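Local coordinates for protein arylalkylamine N-Acetyltransferase like 5b (Aedes aegypti, PDB 4FD4) that probably catalyses the transfer of an acyl group from coenzyme A thioesters, such as acetyl-CoA, to the amine of serotonin or dopamine, at residues I36-G41 and E198-P203; T45-R50 and T96-W101; G74-G79 and Y127-L132. One frame throughout, in Å; residues are numbered along the deposited sequence.

Overall arrangement
The chain folds as a GNAT-type acetyltransferase around one mixed sheet, and the three contacts sample it from centre to periphery. Interaction 3 is the core: two adjacent central strands, buried, about 5 Å from the chain centre and built on main-chain hydrogen bonds. Interactions 1 and 2 are only partly buried, 18 and 15 Å from that centre. In 45-50 with 96-101, one carboxylate collects hydroxyl and amide donors where two helices begin; in 36-41 with 198-203, two loops share a single beta bridge and aromatic packing. These two contacts touch each other, with K100 NZ 2.7 Å from G41 O, whereas interaction 3 stays about 6 Å from interaction 2 at nearest atoms.

Interaction 1 of 3, residues I36-G41 and E198-P203; sequences ISYVHG and EKLFEP
The backbones of Y38 and F201 pair in a single isolated beta bridge, which joins the turn after helix 33-37 to the long loop between strands 182-188 and 209-216 of this GNAT fold. Two backbone bonds frame it: E202 N donates to S37 O almost straight, at 2.7 Å, and V39 N donates to L200 O. The two rings meet at an oblique angle, planes 56° apart, with Y38 CD1 3.7 Å from F201 CE1. F201 CE1 lies near the plane of the Y38 ring, at its edge. Because Y38 CG stands anti to its own backbone N (chi1 -170°), the phenol ring runs alongside L200, the two side chains pointing the same way and Y38 CE1 coming 4.2 Å from L200 CD2. The hydroxyl beyond is held by D103 of helix 99-115, the helix that L200 and F201 also touch. On the F201 side, S37 OG sits at the edge of that ring, near its plane, 3.3 Å from F201 CD1, while S37 CB packs on P203. A type I turn from Y38 to G41 then reverses the chain. V39 CG2 packs against the L200 carbonyl oxygen, and H40 and E198 approach from opposite directions, imidazole and carboxylate planes 79° apart, with H40 NE2 3.8 Å from E198 OE1.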
# COMPACT_ATOMS: atom_id res chain seq x y z
N ILE A 36 9.81 6.31 6.02
CA ILE A 36 11.20 6.71 6.35
C ILE A 36 11.57 8.14 5.95
O ILE A 36 12.61 8.65 6.38
CB ILE A 36 12.27 5.72 5.79
CG1 ILE A 36 12.32 5.79 4.26
CG2 ILE A 36 12.01 4.30 6.29
CD1 ILE A 36 13.58 5.18 3.67
N SER A 37 10.75 8.80 5.14
CA SER A 37 11.03 10.18 4.78
C SER A 37 10.46 11.16 5.81
O SER A 37 10.70 12.38 5.74
CB SER A 37 10.47 10.50 3.40
OG SER A 37 9.07 10.72 3.46
N TYR A 38 9.72 10.63 6.78
CA TYR A 38 9.03 11.45 7.77
C TYR A 38 10.00 12.29 8.59
O TYR A 38 11.02 11.79 9.08
CB TYR A 38 8.19 10.58 8.70
CG TYR A 38 7.24 11.35 9.61
CD1 TYR A 38 6.24 12.15 9.09
CD2 TYR A 38 7.33 11.23 10.98
CE1 TYR A 38 5.36 12.84 9.93
CE2 TYR A 38 6.46 11.91 11.83
CZ TYR A 38 5.48 12.71 11.29
OH TYR A 38 4.62 13.37 12.14
N VAL A 39 9.63 13.56 8.73
CA VAL A 39 10.43 14.59 9.39
C VAL A 39 10.80 14.32 10.85
O VAL A 39 11.90 14.69 11.28
CB VAL A 39 9.70 15.94 9.25
CG1 VAL A 39 9.95 16.83 10.46
CG2 VAL A 39 10.10 16.62 7.95
N HIS A 40 9.91 13.69 11.62
CA HIS A 40 10.17 13.51 13.05
C HIS A 40 10.59 12.10 13.47
O HIS A 40 10.48 11.74 14.64
CB HIS A 40 8.96 13.96 13.88
CG HIS A 40 8.49 15.35 13.56
ND1 HIS A 40 9.26 16.47 13.81
CD2 HIS A 40 7.34 15.80 13.01
CE1 HIS A 40 8.59 17.55 13.43
NE2 HIS A 40 7.42 17.16 12.94
N GLY A 41 11.07 11.30 12.52
CA GLY A 41 11.48 9.94 12.81
C GLY A 41 11.05 8.94 11.75
O GLY A 41 9.90 8.97 11.28
N GLU A 198 2.59 22.80 6.88
CA GLU A 198 3.83 22.16 7.32
C GLU A 198 4.35 21.10 6.34
O GLU A 198 3.59 20.24 5.87
CB GLU A 198 3.61 21.53 8.69
CG GLU A 198 4.89 21.11 9.40
CD GLU A 198 4.65 20.69 10.84
OE1 GLU A 198 5.56 20.07 11.43
OE2 GLU A 198 3.56 20.98 11.38
N LYS A 199 5.63 21.16 6.06
CA LYS A 199 6.34 20.17 5.31
C LYS A 199 6.68 18.99 6.18
O LYS A 199 7.43 19.15 7.11
CB LYS A 199 7.63 20.78 4.83
CG LYS A 199 8.34 19.98 3.80
CD LYS A 199 9.77 20.34 3.78
CE LYS A 199 10.53 19.32 3.05
NZ LYS A 199 10.18 19.32 1.65
N LEU A 200 6.16 17.81 5.89
CA LEU A 200 6.27 16.70 6.83
C LEU A 200 7.13 15.54 6.33
O LEU A 200 7.46 14.63 7.09
CB LEU A 200 4.88 16.19 7.21
CG LEU A 200 4.12 17.06 8.20
CD1 LEU A 200 2.65 16.67 8.24
CD2 LEU A 200 4.76 16.97 9.58
N PHE A 201 7.48 15.57 5.05
CA PHE A 201 8.24 14.49 4.47
C PHE A 201 9.44 15.01 3.71
O PHE A 201 9.32 15.96 2.93
CB PHE A 201 7.35 13.64 3.56
CG PHE A 201 6.19 13.01 4.29
CD1 PHE A 201 6.34 11.80 4.95
CD2 PHE A 201 4.96 13.65 4.33
CE1 PHE A 201 5.27 11.22 5.62
CE2 PHE A 201 3.88 13.08 5.01
CZ PHE A 201 4.04 11.87 5.65
N GLU A 202 10.58 14.38 3.94
CA GLU A 202 11.84 14.81 3.35
C GLU A 202 12.58 13.60 2.80
O GLU A 202 13.50 13.09 3.44
CB GLU A 202 12.70 15.49 4.41
CG GLU A 202 13.45 16.73 3.93
CD GLU A 202 13.53 17.81 5.00
OE1 GLU A 202 13.12 18.95 4.72
OE2 GLU A 202 13.99 17.51 6.12
N PRO A 203 12.18 13.12 1.62
CA PRO A 203 12.81 11.91 1.08
C PRO A 203 14.28 12.16 0.74
O PRO A 203 14.59 13.02 -0.09
CB PRO A 203 12.00 11.62 -0.19
CG PRO A 203 11.40 12.93 -0.58
CD PRO A 203 11.17 13.69 0.70

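Interaction 2 of 3, residues T45-R50 and T96-W101; sequences TLDDER and TETKKW
D47 thrusts its carboxylate into the start of helix 99-115, where T98 is the N-cap, so the first turn of helix 46-53 is tied to the N-terminal end of a second helix of the GNAT fold. Each oxygen of D47 accepts two bonds. OD1 takes the hydroxyl of T96 at 2.6 Å, on its anti side and somewhat out of the carboxylate plane. It also takes T98 N at 3.0 Å, on the syn side, with a nearly straight 168° at the hydrogen. OD2 is met by T98 OG1 through its syn lone pair and by T45 OG1, which comes nearly along the C-O axis at 2.6 Å. Four donors thus fix the rotation of a buried carboxylate and would be expected to stabilise its negative charge. T98 OG1 works twice: while giving to D47 it accepts W101 N, the capping bond, a role allowed by chi1 74°, which sets the hydroxyl between its backbone N and carbonyl carbon. Farther out, R50 NH2 makes a salt bridge to E97 OE1, using that oxygen's syn lone pair, with guanidinium and carboxylate planes 53° apart. D48 turns its carboxylate across the W101 indole, but its OD2 is bound by Y29 elsewhere. W101 NE1, by contrast, is buried with no polar partner in the model. The six-membered ring of W101 takes a CH-pi contact over one face, D48 CA lying 3.8 Å from its centroid.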
# COMPACT_ATOMS: atom_id res chain seq x y z
N THR A 45 4.91 3.25 13.58
CA THR A 45 4.26 3.24 14.88
C THR A 45 3.32 2.06 14.97
O THR A 45 3.03 1.40 13.96
CB THR A 45 3.44 4.51 15.09
OG1 THR A 45 2.45 4.61 14.06
CG2 THR A 45 4.32 5.75 15.05
N LEU A 46 2.82 1.80 16.18
CA LEU A 46 1.86 0.73 16.41
C LEU A 46 0.52 0.95 15.69
O LEU A 46 -0.11 -0.00 15.24
CB LEU A 46 1.62 0.51 17.91
CG LEU A 46 0.83 -0.75 18.29
CD1 LEU A 46 1.53 -2.01 17.79
CD2 LEU A 46 0.58 -0.85 19.80
N ASP A 47 0.06 2.20 15.58
CA ASP A 47 -1.22 2.42 14.91
C ASP A 47 -1.17 2.15 13.39
O ASP A 47 -2.16 1.69 12.79
CB ASP A 47 -1.95 3.73 15.31
CG ASP A 47 -1.04 4.95 15.44
OD1 ASP A 47 -1.60 6.05 15.67
OD2 ASP A 47 0.19 4.83 15.32
N ASP A 48 0.01 2.40 12.81
CA ASP A 48 0.34 2.10 11.42
C ASP A 48 0.22 0.58 11.22
O ASP A 48 -0.51 0.07 10.36
CB ASP A 48 1.79 2.56 11.20
CG ASP A 48 2.16 2.71 9.74
OD1 ASP A 48 2.98 3.60 9.42
OD2 ASP A 48 1.66 1.93 8.90
N GLU A 49 0.96 -0.14 12.06
CA GLU A 49 0.95 -1.58 12.06
C GLU A 49 -0.47 -2.15 12.21
O GLU A 49 -0.88 -3.07 11.48
CB GLU A 49 1.83 -2.06 13.21
CG GLU A 49 2.12 -3.52 13.22
CD GLU A 49 3.28 -3.84 14.16
OE1 GLU A 49 4.45 -3.57 13.80
OE2 GLU A 49 3.00 -4.32 15.27
N ARG A 50 -1.23 -1.61 13.15
CA ARG A 50 -2.59 -2.07 13.35
C ARG A 50 -3.43 -1.90 12.09
O ARG A 50 -4.25 -2.77 11.75
CB ARG A 50 -3.26 -1.33 14.51
CG ARG A 50 -4.64 -1.87 14.85
CD ARG A 50 -5.20 -1.26 16.14
NE ARG A 50 -5.29 0.19 16.04
CZ ARG A 50 -4.48 1.03 16.68
NH1 ARG A 50 -3.53 0.57 17.48
NH2 ARG A 50 -4.63 2.34 16.51
N THR A 96 -6.25 9.25 16.38
CA THR A 96 -5.29 8.15 16.45
C THR A 96 -4.23 8.41 17.53
O THR A 96 -4.06 9.53 18.00
CB THR A 96 -4.65 7.88 15.08
OG1 THR A 96 -4.08 6.57 15.05
CG2 THR A 96 -3.61 8.94 14.75
N GLU A 97 -3.52 7.36 17.93
CA GLU A 97 -2.56 7.46 19.04
C GLU A 97 -1.36 8.35 18.75
O GLU A 97 -0.97 9.16 19.58
CB GLU A 97 -2.08 6.08 19.50
CG GLU A 97 -3.13 5.25 20.23
CD GLU A 97 -3.88 4.31 19.30
OE1 GLU A 97 -3.83 4.54 18.07
OE2 GLU A 97 -4.50 3.34 19.79
N THR A 98 -0.76 8.21 17.57
CA THR A 98 0.45 8.97 17.28
C THR A 98 0.23 10.07 16.25
O THR A 98 -0.62 9.95 15.37
CB THR A 98 1.63 8.07 16.83
OG1 THR A 98 1.41 7.61 15.50
CG2 THR A 98 1.79 6.87 17.77
N LYS A 99 1.03 11.13 16.34
CA LYS A 99 0.92 12.19 15.36
C LYS A 99 1.42 11.70 14.00
O LYS A 99 0.87 12.08 12.98
CB LYS A 99 1.69 13.45 15.78
CG LYS A 99 1.70 14.53 14.69
CD LYS A 99 1.73 15.94 15.26
CE LYS A 99 1.94 16.98 14.17
NZ LYS A 99 0.99 16.83 13.03
N LYS A 100 2.45 10.85 13.99
CA LYS A 100 3.00 10.38 12.72
C LYS A 100 1.95 9.66 11.90
O LYS A 100 1.82 9.89 10.68
CB LYS A 100 4.21 9.46 12.93
CG LYS A 100 4.76 8.91 11.62
CD LYS A 100 6.09 8.19 11.80
CE LYS A 100 6.57 7.60 10.49
NZ LYS A 100 8.03 7.23 10.52
N TRP A 101 1.22 8.76 12.54
CA TRP A 101 0.21 7.98 11.81
C TRP A 101 -0.93 8.88 11.36
O TRP A 101 -1.46 8.68 10.28
CB TRP A 101 -0.31 6.78 12.61
CG TRP A 101 -1.38 5.99 11.86
CD1 TRP A 101 -2.66 5.74 12.28
CD2 TRP A 101 -1.26 5.40 10.56
NE1 TRP A 101 -3.34 5.01 11.33
CE2 TRP A 101 -2.50 4.79 10.25
CE3 TRP A 101 -0.23 5.31 9.62
CZ2 TRP A 101 -2.73 4.11 9.06
CZ3 TRP A 101 -0.46 4.64 8.42
CH2 TRP A 101 -1.70 4.05 8.16

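Interaction 3 of 3, residues G74-G79 and Y127-L132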
# COMPACT_ATOMS: atom_id res chain seq x y z
N GLY A 74 7.49 -12.31 0.68
CA GLY A 74 6.83 -11.18 0.05
C GLY A 74 5.45 -10.99 0.64
O GLY A 74 4.89 -11.93 1.21
N VAL A 75 4.90 -9.79 0.52
CA VAL A 75 3.56 -9.55 1.06
C VAL A 75 2.89 -8.41 0.31
O VAL A 75 3.57 -7.49 -0.16
CB VAL A 75 3.60 -9.26 2.58
CG1 VAL A 75 4.49 -8.03 2.84
CG2 VAL A 75 2.15 -9.04 3.19
N SER A 76 1.58 -8.50 0.14
CA SER A 76 0.80 -7.43 -0.46
C SER A 76 -0.49 -7.28 0.33
O SER A 76 -1.19 -8.25 0.59
CB SER A 76 0.48 -7.70 -1.92
OG SER A 76 -0.32 -6.64 -2.44
N ILE A 77 -0.81 -6.05 0.68
CA ILE A 77 -2.01 -5.80 1.47
C ILE A 77 -2.91 -4.85 0.71
O ILE A 77 -2.48 -3.79 0.24
CB ILE A 77 -1.67 -5.28 2.87
CG1 ILE A 77 -0.77 -6.31 3.57
CG2 ILE A 77 -2.94 -4.99 3.67
CD1 ILE A 77 -0.53 -6.03 5.02
N ALA A 78 -4.17 -5.26 0.56
CA ALA A 78 -5.14 -4.48 -0.21
C ALA A 78 -6.47 -4.47 0.54
O ALA A 78 -6.70 -5.29 1.43
CB ALA A 78 -5.32 -5.08 -1.58
N GLY A 79 -7.35 -3.55 0.17
CA GLY A 79 -8.67 -3.48 0.79
C GLY A 79 -9.56 -2.63 -0.09
O GLY A 79 -9.07 -1.97 -1.00
N TYR A 127 -10.69 -1.79 -5.60
CA TYR A 127 -9.77 -2.57 -4.77
C TYR A 127 -8.43 -1.87 -4.77
O TYR A 127 -7.81 -1.69 -5.82
CB TYR A 127 -9.63 -3.97 -5.35
CG TYR A 127 -8.96 -5.03 -4.49
CD1 TYR A 127 -7.68 -5.47 -4.78
CD2 TYR A 127 -9.64 -5.65 -3.45
CE1 TYR A 127 -7.06 -6.48 -4.03
CE2 TYR A 127 -9.04 -6.65 -2.68
CZ TYR A 127 -7.76 -7.06 -2.98
OH TYR A 127 -7.17 -8.06 -2.22
N HIS A 128 -7.95 -1.50 -3.59
CA HIS A 128 -6.76 -0.66 -3.49
C HIS A 128 -5.60 -1.39 -2.83
O HIS A 128 -5.70 -1.80 -1.67
CB HIS A 128 -7.10 0.60 -2.71
CG HIS A 128 -6.01 1.62 -2.74
ND1 HIS A 128 -5.73 2.38 -3.85
CD2 HIS A 128 -5.14 2.03 -1.78
CE1 HIS A 128 -4.73 3.20 -3.59
NE2 HIS A 128 -4.35 3.00 -2.34
N VAL A 129 -4.52 -1.57 -3.57
CA VAL A 129 -3.30 -2.13 -3.01
C VAL A 129 -2.62 -1.07 -2.15
O VAL A 129 -2.16 -0.04 -2.67
CB VAL A 129 -2.32 -2.64 -4.10
CG1 VAL A 129 -1.09 -3.25 -3.44
CG2 VAL A 129 -2.99 -3.67 -4.98
N HIS A 130 -2.57 -1.32 -0.85
CA HIS A 130 -1.90 -0.42 0.10
C HIS A 130 -0.41 -0.75 0.19
O HIS A 130 0.42 0.16 0.32
CB HIS A 130 -2.48 -0.59 1.51
CG HIS A 130 -3.93 -0.21 1.64
ND1 HIS A 130 -4.37 1.09 1.53
CD2 HIS A 130 -5.02 -0.97 1.90
CE1 HIS A 130 -5.69 1.12 1.71
NE2 HIS A 130 -6.11 -0.11 1.93
N ILE A 131 -0.08 -2.04 0.17
CA ILE A 131 1.31 -2.49 0.35
C ILE A 131 1.70 -3.54 -0.70
O ILE A 131 0.93 -4.44 -1.00
CB ILE A 131 1.52 -3.10 1.76
CG1 ILE A 131 1.35 -2.04 2.85
CG2 ILE A 131 2.89 -3.77 1.88
CD1 ILE A 131 1.35 -2.60 4.27
N LEU A 132 2.89 -3.40 -1.27
CA LEU A 132 3.46 -4.44 -2.14
C LEU A 132 4.95 -4.47 -1.82
O LEU A 132 5.66 -3.50 -2.10
CB LEU A 132 3.25 -4.08 -3.61
CG LEU A 132 3.86 -4.97 -4.71
CD1 LEU A 132 3.30 -6.37 -4.64
CD2 LEU A 132 3.61 -4.37 -6.09
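I77 O accepts two amides at once, H130 N at 2.7 Å and I131 N at 3.0 Å, both in the carbonyl plane; this pair of donors from consecutive residues is the signature of a classic beta bulge. On the return bond I77 N gives to I131 O, which also takes S76 OG nearly in line with its C=O, 162° at the oxygen and 2.9 Å long. Chi1 of 178° swings that hydroxyl opposite the S76 backbone N, and Q151 of helix 143-158 binds it from outside. Beyond the bulge the register has shifted by one, and G79 and H128 form a hydrogen-bonded pair through G79 N to H128 O and H128 N to G79 O. Side chains divide between the two sides of the sheet. I77 and I131 run side by side, CD1 to CD1 4.0 Å, with I131 resting on helix 17-28. On the other side A78 CB meets Y127 CE1 at 3.3 Å, and the phenol is positioned by a hydrogen bond from its hydroxyl to Q151. H128 is held in turn by S164 on the next strand. The segment axes run at 150°, so the strands are antiparallel with a marked twist. A bulge in strand 126-134, at the centre of the mixed sheet, is characteristic of the GNAT fold, where relatives bind acetyl-CoA beside it.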